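Local coordinates for protein imidazoleglycerol-phosphate dehydratase (Staphylococcus aureus subsp. aureus, PDB 2AE8) that catalyses the manganese-dependent dehydration of D-erythro-imidazoleglycerol phosphate to 3-(imidazol-4-yl)-2-oxopropyl phosphate, the sixth step of histidine biosynthesis, at residues N64-L69 and A192-F197; M30-Q35 and I109-H114; H92-I97 and E162-A167. One frame throughout, in Å; residues are numbered along the deposited sequence.

Contact 1 of 3, residues N64-L69 and A192-F197; sequences NHMLTL and AIFKAF
On the helix that sets M66 and L69 against F194 and K195, N64 O is gripped by two donors of one residue: T68 N at 2.9 Å in the helical bond, and T68 OG1 at 2.8 Å. They arrive from opposite faces of the carbonyl plane, the hydroxyl standing above it and not on a lone pair. Between the helices themselves the contact is apolar, and the F194 ring is its centre. M66 CB sits 3.6 Å from the F194 ring centroid and only 3° off the normal, a CH-pi contact squarely over one face. From there the selenomethionine chain, bent at chi2 and chi3, carries CG over the CD2–CE2 side of the ring and brings SE to 3.7 Å from F194 CD2. Because SE lies 40° off the normal, this is an oblique Met-aromatic contact. L67 CD2 adds a looser touch at F194 CE1. One turn on, L69 CD2 meets K195 CG at 4.2 Å, involving just the aliphatic part of the lysine; its NZ bonds to Y118 OH of a second subunit. H65 joins H187 and E191 in binding magnesium. The short helical segments approach to 9.4 Å and cross at -28°, a separation filled by the M66 and F194 side chains. This is the buried helix layer of the beta-alpha-beta sandwich built by half-domain duplication, beside a metal site to which H65 contributes.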
# COMPACT_ATOMS: atom_id res chain seq x y z
N ASN B 64 -11.29 9.48 47.40
CA ASN B 64 -10.69 9.86 48.69
C ASN B 64 -9.17 9.97 48.62
O ASN B 64 -8.60 10.98 49.06
CB ASN B 64 -11.10 8.90 49.81
CG ASN B 64 -12.54 9.10 50.24
OD1 ASN B 64 -13.22 10.01 49.78
ND2 ASN B 64 -13.02 8.23 51.12
N HIS B 65 -8.51 8.96 48.07
CA HIS B 65 -7.06 8.95 48.00
C HIS B 65 -6.54 10.08 47.12
O HIS B 65 -5.57 10.78 47.49
CB HIS B 65 -6.52 7.59 47.52
CG HIS B 65 -5.02 7.52 47.46
ND1 HIS B 65 -4.22 7.94 48.50
CD2 HIS B 65 -4.19 7.06 46.50
CE1 HIS B 65 -2.95 7.77 48.16
NE2 HIS B 65 -2.90 7.24 46.96
N MSE B 66 -7.17 10.27 45.96
CA MSE B 66 -6.74 11.32 45.01
C MSE B 66 -6.89 12.75 45.58
O MSE B 66 -6.01 13.60 45.42
CB MSE B 66 -7.51 11.17 43.68
CG MSE B 66 -7.13 9.91 42.87
SE MSE B 66 -5.19 9.67 42.50
CE MSE B 66 -4.75 8.35 43.85
N LEU B 67 -8.03 13.01 46.23
CA LEU B 67 -8.26 14.32 46.86
C LEU B 67 -7.35 14.52 48.07
O LEU B 67 -6.96 15.63 48.37
CB LEU B 67 -9.73 14.52 47.22
CG LEU B 67 -10.67 14.48 46.00
CD1 LEU B 67 -12.14 14.66 46.39
CD2 LEU B 67 -10.23 15.52 44.99
N THR B 68 -6.99 13.43 48.74
CA THR B 68 -5.98 13.54 49.80
C THR B 68 -4.65 13.99 49.20
O THR B 68 -3.96 14.84 49.76
CB THR B 68 -5.85 12.21 50.60
OG1 THR B 68 -7.09 11.95 51.27
CG2 THR B 68 -4.71 12.27 51.63
N LEU B 69 -4.32 13.44 48.02
CA LEU B 69 -3.12 13.86 47.29
C LEU B 69 -3.19 15.33 46.87
O LEU B 69 -2.21 16.09 47.01
CB LEU B 69 -2.91 12.96 46.06
CG LEU B 69 -2.24 11.61 46.35
CD1 LEU B 69 -2.52 10.65 45.22
CD2 LEU B 69 -0.71 11.77 46.57
N ALA B 192 -0.05 10.46 38.92
CA ALA B 192 0.83 11.49 38.35
C ALA B 192 0.05 12.73 37.92
O ALA B 192 0.49 13.87 38.16
CB ALA B 192 1.66 10.92 37.17
N ILE B 193 -1.10 12.53 37.28
CA ILE B 193 -1.94 13.66 36.84
C ILE B 193 -2.48 14.48 38.05
O ILE B 193 -2.41 15.71 38.04
CB ILE B 193 -3.13 13.17 35.98
CG1 ILE B 193 -2.63 12.65 34.61
CG2 ILE B 193 -4.18 14.30 35.80
CD1 ILE B 193 -3.71 11.88 33.85
N PHE B 194 -3.01 13.80 39.06
CA PHE B 194 -3.45 14.50 40.28
C PHE B 194 -2.31 15.23 40.98
O PHE B 194 -2.48 16.37 41.39
CB PHE B 194 -4.15 13.55 41.25
CG PHE B 194 -5.63 13.46 41.04
CD1 PHE B 194 -6.49 14.37 41.66
CD2 PHE B 194 -6.16 12.47 40.22
CE1 PHE B 194 -7.87 14.29 41.48
CE2 PHE B 194 -7.56 12.37 40.02
CZ PHE B 194 -8.42 13.29 40.65
N LYS B 195 -1.15 14.58 41.11
CA LYS B 195 0.00 15.23 41.72
C LYS B 195 0.45 16.47 40.94
O LYS B 195 0.67 17.54 41.52
CB LYS B 195 1.18 14.25 41.90
CG LYS B 195 0.98 13.16 43.00
CD LYS B 195 2.24 12.27 43.20
CE LYS B 195 3.51 13.09 43.55
NZ LYS B 195 4.66 12.22 44.01
N ALA B 196 0.59 16.34 39.63
CA ALA B 196 1.04 17.44 38.79
C ALA B 196 0.04 18.60 38.77
O ALA B 196 0.45 19.74 38.86
CB ALA B 196 1.33 16.96 37.37
N PHE B 197 -1.25 18.32 38.63
CA PHE B 197 -2.24 19.39 38.63
C PHE B 197 -2.21 20.17 39.96
O PHE B 197 -2.22 21.39 39.96
CB PHE B 197 -3.65 18.85 38.42
CG PHE B 197 -4.73 19.91 38.58
CD1 PHE B 197 -5.00 20.79 37.54
CD2 PHE B 197 -5.43 20.04 39.79
CE1 PHE B 197 -5.98 21.78 37.68
CE2 PHE B 197 -6.39 21.03 39.95
CZ PHE B 197 -6.68 21.90 38.88

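Contact 2 of 3, residues M30-Q35 and I109-H114; sequences MIYQKQ and IKDKKH
A surface contact, made by one side chain from each segment, joins Y32 on strand 31-36 to D111 at the C-terminal end of helix 90-111. The strand is outermost in one mixed four-stranded sheet of the beta-alpha-beta sandwich, and the long helix packs along that sheet, so the pair ties a sheet margin to a helix end. Evidence for the link is a hydrogen bond from Y32 OH to D111 OD2, modelled at 2.5 Å. That spacing is very short, so its exact value is doubtful; both residues also touch a crystal neighbour, which may influence their conformations. The orientation is more informative. D111 OD2 lies in the plane of the phenol at its edge, 3.2 Å from Y32 CE2, and the ring and carboxylate planes are only 24° apart. The carboxylate therefore approaches the ring at its rim. Y32 reaches this point because CG stands anti to the carbonyl carbon (chi1 -59°), directing the ring toward the helix, where it also packs on E107 and M108. Its backbone meanwhile pairs with I47 of the adjacent strand, which fixes the base of the side chain. Past D111 the chain leaves the helix: K112 is the first residue with non-helical backbone angles, and its NZ bonds to L205 O. The turn is further held by K113, which folds back until its NZ donates to D111 O at 3.2 Å, tilted 32° from the carbonyl plane.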
# COMPACT_ATOMS: atom_id res chain seq x y z
N MSE B 30 -8.53 32.29 55.03
CA MSE B 30 -9.88 32.32 54.46
C MSE B 30 -10.39 30.90 54.35
O MSE B 30 -9.63 30.00 54.00
CB MSE B 30 -9.85 32.91 53.05
CG MSE B 30 -9.43 34.34 52.98
SE MSE B 30 -10.57 35.45 54.11
CE MSE B 30 -12.40 34.82 53.57
N ILE B 31 -11.66 30.69 54.67
CA ILE B 31 -12.32 29.41 54.44
C ILE B 31 -13.53 29.64 53.55
O ILE B 31 -14.39 30.47 53.84
CB ILE B 31 -12.76 28.73 55.76
CG1 ILE B 31 -11.53 28.42 56.62
CG2 ILE B 31 -13.61 27.48 55.49
CD1 ILE B 31 -11.86 28.01 58.06
N TYR B 32 -13.58 28.90 52.46
CA TYR B 32 -14.69 28.98 51.52
C TYR B 32 -15.45 27.69 51.60
O TYR B 32 -14.86 26.60 51.64
CB TYR B 32 -14.19 29.21 50.11
CG TYR B 32 -13.39 30.48 49.99
CD1 TYR B 32 -12.01 30.47 50.18
CD2 TYR B 32 -14.03 31.68 49.71
CE1 TYR B 32 -11.28 31.65 50.07
CE2 TYR B 32 -13.31 32.85 49.60
CZ TYR B 32 -11.95 32.84 49.78
OH TYR B 32 -11.25 34.01 49.67
N GLN B 33 -16.77 27.81 51.62
CA GLN B 33 -17.59 26.71 52.06
C GLN B 33 -18.87 26.73 51.28
O GLN B 33 -19.37 27.80 50.93
CB GLN B 33 -17.87 26.90 53.55
CG GLN B 33 -18.33 25.68 54.29
CD GLN B 33 -18.54 25.99 55.76
OE1 GLN B 33 -19.32 26.89 56.12
NE2 GLN B 33 -17.84 25.26 56.62
N LYS B 34 -19.38 25.54 50.98
CA LYS B 34 -20.54 25.38 50.12
C LYS B 34 -21.26 24.10 50.47
O LYS B 34 -20.63 23.06 50.70
CB LYS B 34 -20.08 25.35 48.65
CG LYS B 34 -21.14 24.94 47.65
CD LYS B 34 -21.72 26.12 46.90
CE LYS B 34 -20.80 26.54 45.76
NZ LYS B 34 -21.41 27.63 44.97
N GLN B 35 -22.59 24.18 50.52
CA GLN B 35 -23.44 23.00 50.65
C GLN B 35 -24.33 22.88 49.41
O GLN B 35 -25.04 23.81 49.06
CB GLN B 35 -24.29 23.09 51.92
CG GLN B 35 -24.90 21.76 52.34
CD GLN B 35 -25.50 21.80 53.74
OE1 GLN B 35 -25.66 20.77 54.38
NE2 GLN B 35 -25.83 23.00 54.21
N ILE B 109 -9.81 32.60 44.37
CA ILE B 109 -9.04 33.34 43.39
C ILE B 109 -9.48 34.81 43.31
O ILE B 109 -8.65 35.72 43.27
CB ILE B 109 -9.11 32.66 41.98
CG1 ILE B 109 -8.23 31.40 41.98
CG2 ILE B 109 -8.65 33.61 40.91
CD1 ILE B 109 -8.60 30.35 40.91
N LYS B 110 -10.79 35.02 43.30
CA LYS B 110 -11.38 36.36 43.31
C LYS B 110 -10.81 37.22 44.45
O LYS B 110 -10.43 38.37 44.21
CB LYS B 110 -12.90 36.28 43.36
CG LYS B 110 -13.51 35.87 42.03
CD LYS B 110 -15.03 35.91 42.01
CE LYS B 110 -15.52 35.93 40.58
NZ LYS B 110 -16.92 35.41 40.42
N ASP B 111 -10.70 36.64 45.64
CA ASP B 111 -10.20 37.37 46.81
C ASP B 111 -8.69 37.62 46.83
O ASP B 111 -8.24 38.60 47.42
CB ASP B 111 -10.66 36.72 48.11
CG ASP B 111 -12.16 36.82 48.32
OD1 ASP B 111 -12.78 37.83 47.91
OD2 ASP B 111 -12.73 35.87 48.90
N LYS B 112 -7.92 36.75 46.20
CA LYS B 112 -6.50 37.03 46.00
C LYS B 112 -6.41 38.06 44.88
O LYS B 112 -7.21 38.05 43.95
CB LYS B 112 -5.74 35.76 45.62
CG LYS B 112 -5.46 34.81 46.77
CD LYS B 112 -4.91 33.48 46.24
CE LYS B 112 -3.95 32.82 47.22
NZ LYS B 112 -2.59 33.46 47.18
N LYS B 113 -5.46 38.97 44.97
CA LYS B 113 -5.29 39.95 43.89
C LYS B 113 -3.98 39.72 43.14
O LYS B 113 -3.94 39.80 41.91
CB LYS B 113 -5.40 41.39 44.41
CG LYS B 113 -6.74 42.11 44.08
CD LYS B 113 -7.97 41.54 44.82
CE LYS B 113 -8.17 42.18 46.19
NZ LYS B 113 -7.25 41.67 47.26
N HIS B 114 -2.92 39.42 43.90
CA HIS B 114 -1.59 39.22 43.35
C HIS B 114 -1.07 37.80 43.60
O HIS B 114 -0.73 37.43 44.73
CB HIS B 114 -0.62 40.23 43.97
CG HIS B 114 -0.86 41.66 43.55
ND1 HIS B 114 -1.03 42.68 44.46
CD2 HIS B 114 -0.93 42.23 42.33
CE1 HIS B 114 -1.21 43.82 43.82
NE2 HIS B 114 -1.15 43.57 42.52

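Contact 3 of 3, residues H92-I97 and E162-A167; sequences HVTEDI and EEFFRA. With MG (magnesium ion), chain M; MG (magnesium ion), chain J.
F164 can be followed outward from CB through the helix pair at the heart of the beta-alpha-beta sandwich, where segments 92-97 and 162-167 run nearly parallel (24°). Its CB meets T94 CG2 at 3.7 Å. With CG anti to the backbone N (chi1 176°), the ring presents its edge to T94: CD1 lies 3.6 Å from T94 O, which is in the ring plane. Next along, CE1 touches I97 CG2 at 4.3 Å, and CZ reaches L67 of helix 61-74. On the far side, CD2 stands over the centre of the F165 ring. The helices come close where A167, with only a methyl, lets CB rest 3.7 Å from E95 O.

At one end this packing gives way to metal chemistry. H92 NE2 binds one magnesium together with H65, H187 and E191 of a fourth subunit. E95, extended beyond CG, binds the other through OE1 at 2.2 Å, with H91 and with H188 of that fourth subunit. E163, a manganese ligand in another structure of this protein, stays in the second shell here: water 2, 1.9 Å from the magnesium, donates to E163 OE2 at 2.5 Å.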
# COMPACT_ATOMS: atom_id res chain seq x y z
N HIS B 92 -22.08 11.02 39.36
CA HIS B 92 -22.70 12.21 39.94
C HIS B 92 -21.84 12.73 41.09
O HIS B 92 -21.47 13.89 41.09
CB HIS B 92 -24.12 11.90 40.39
CG HIS B 92 -25.01 11.45 39.27
ND1 HIS B 92 -25.96 10.47 39.43
CD2 HIS B 92 -25.08 11.85 37.98
CE1 HIS B 92 -26.59 10.28 38.28
NE2 HIS B 92 -26.07 11.10 37.38
N VAL B 93 -21.44 11.85 41.98
CA VAL B 93 -20.61 12.23 43.13
C VAL B 93 -19.32 12.94 42.69
O VAL B 93 -19.02 14.04 43.15
CB VAL B 93 -20.31 11.01 44.03
CG1 VAL B 93 -19.28 11.35 45.09
CG2 VAL B 93 -21.60 10.51 44.66
N THR B 94 -18.56 12.31 41.80
CA THR B 94 -17.28 12.86 41.35
C THR B 94 -17.45 14.20 40.66
O THR B 94 -16.71 15.14 40.96
CB THR B 94 -16.56 11.86 40.41
OG1 THR B 94 -16.39 10.63 41.09
CG2 THR B 94 -15.18 12.36 40.00
N GLU B 95 -18.42 14.29 39.76
CA GLU B 95 -18.71 15.52 39.05
C GLU B 95 -19.18 16.64 39.99
O GLU B 95 -18.73 17.78 39.87
CB GLU B 95 -19.78 15.28 37.96
CG GLU B 95 -20.17 16.57 37.23
CD GLU B 95 -21.01 16.34 35.98
OE1 GLU B 95 -21.33 15.17 35.68
OE2 GLU B 95 -21.35 17.33 35.29
N ASP B 96 -20.09 16.32 40.91
CA ASP B 96 -20.62 17.35 41.83
C ASP B 96 -19.54 17.86 42.77
O ASP B 96 -19.45 19.06 43.03
CB ASP B 96 -21.84 16.84 42.59
CG ASP B 96 -23.04 16.63 41.68
OD1 ASP B 96 -24.01 15.95 42.11
OD2 ASP B 96 -23.02 17.12 40.53
N ILE B 97 -18.69 16.96 43.25
CA ILE B 97 -17.51 17.35 44.02
C ILE B 97 -16.56 18.25 43.20
O ILE B 97 -16.04 19.26 43.69
CB ILE B 97 -16.80 16.11 44.62
CG1 ILE B 97 -17.71 15.46 45.69
CG2 ILE B 97 -15.44 16.47 45.18
CD1 ILE B 97 -17.16 14.23 46.33
N GLU B 162 -11.27 12.46 33.77
CA GLU B 162 -11.46 13.64 32.92
C GLU B 162 -12.71 14.44 33.33
O GLU B 162 -12.71 15.67 33.32
CB GLU B 162 -11.57 13.23 31.45
CG GLU B 162 -11.65 14.40 30.47
CD GLU B 162 -11.69 13.93 29.02
OE1 GLU B 162 -11.74 12.70 28.80
OE2 GLU B 162 -11.68 14.79 28.11
N GLU B 163 -13.79 13.74 33.69
CA GLU B 163 -14.99 14.44 34.18
C GLU B 163 -14.72 15.31 35.41
O GLU B 163 -15.27 16.40 35.53
CB GLU B 163 -16.11 13.45 34.47
CG GLU B 163 -16.47 12.60 33.25
CD GLU B 163 -16.68 13.45 31.99
OE1 GLU B 163 -15.88 13.33 31.02
OE2 GLU B 163 -17.63 14.26 31.98
N PHE B 164 -13.86 14.83 36.31
CA PHE B 164 -13.51 15.56 37.53
C PHE B 164 -12.73 16.82 37.18
O PHE B 164 -13.06 17.92 37.64
CB PHE B 164 -12.68 14.70 38.49
CG PHE B 164 -12.23 15.46 39.72
CD1 PHE B 164 -13.13 15.70 40.76
CD2 PHE B 164 -10.93 15.95 39.81
CE1 PHE B 164 -12.73 16.41 41.90
CE2 PHE B 164 -10.52 16.67 40.94
CZ PHE B 164 -11.43 16.91 41.98
N PHE B 165 -11.70 16.67 36.35
CA PHE B 165 -10.88 17.79 35.95
C PHE B 165 -11.59 18.85 35.13
O PHE B 165 -11.33 20.05 35.31
CB PHE B 165 -9.54 17.33 35.33
CG PHE B 165 -8.58 16.82 36.36
CD1 PHE B 165 -8.03 17.68 37.31
CD2 PHE B 165 -8.29 15.46 36.45
CE1 PHE B 165 -7.17 17.21 38.30
CE2 PHE B 165 -7.42 14.98 37.44
CZ PHE B 165 -6.86 15.86 38.36
N ARG B 166 -12.50 18.41 34.26
CA ARG B 166 -13.38 19.31 33.52
C ARG B 166 -14.25 20.15 34.46
O ARG B 166 -14.38 21.35 34.27
CB ARG B 166 -14.24 18.52 32.52
CG ARG B 166 -15.21 19.37 31.69
CD ARG B 166 -15.12 19.11 30.18
NE ARG B 166 -15.64 17.80 29.79
CZ ARG B 166 -14.95 16.87 29.12
NH1 ARG B 166 -15.54 15.72 28.81
NH2 ARG B 166 -13.69 17.08 28.76
N ALA B 167 -14.83 19.50 35.46
CA ALA B 167 -15.70 20.18 36.44
C ALA B 167 -14.91 21.22 37.26
O ALA B 167 -15.35 22.36 37.40
CB ALA B 167 -16.38 19.16 37.37
MG MG M . -26.65 10.98 34.99
MG MG J . -21.33 14.36 33.60
O HOH W 1 -21.36 16.57 32.90
O HOH W 2 -19.46 14.77 33.67
O HOH W 3 -23.17 13.94 34.04

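How the contacts relate
Contacts 1 and 3 are core and continuous: their centres are 14 Å apart, and F194 CE1 lies 3.6 Å from F164 CE2, so aromatic packing joins segments 162-167 and 192-197, with L67 of 64-69 against F164. Contact 2 is peripheral, its centre about 21 Å from that of contact 1 and 20 Å from that of contact 3, yet it shares helix 90-111 with contact 3, near its opposite end. The chemistry follows the location. Buried helices meet mainly through side-chain packing, with backbone carbonyls T94 O and E95 O also in contact 3; solvent-facing contact 2 depends on one phenol–carboxylate bond. Contacts 1 and 3 also supply ligands to magnesium shared between subunits; contact 2 does not.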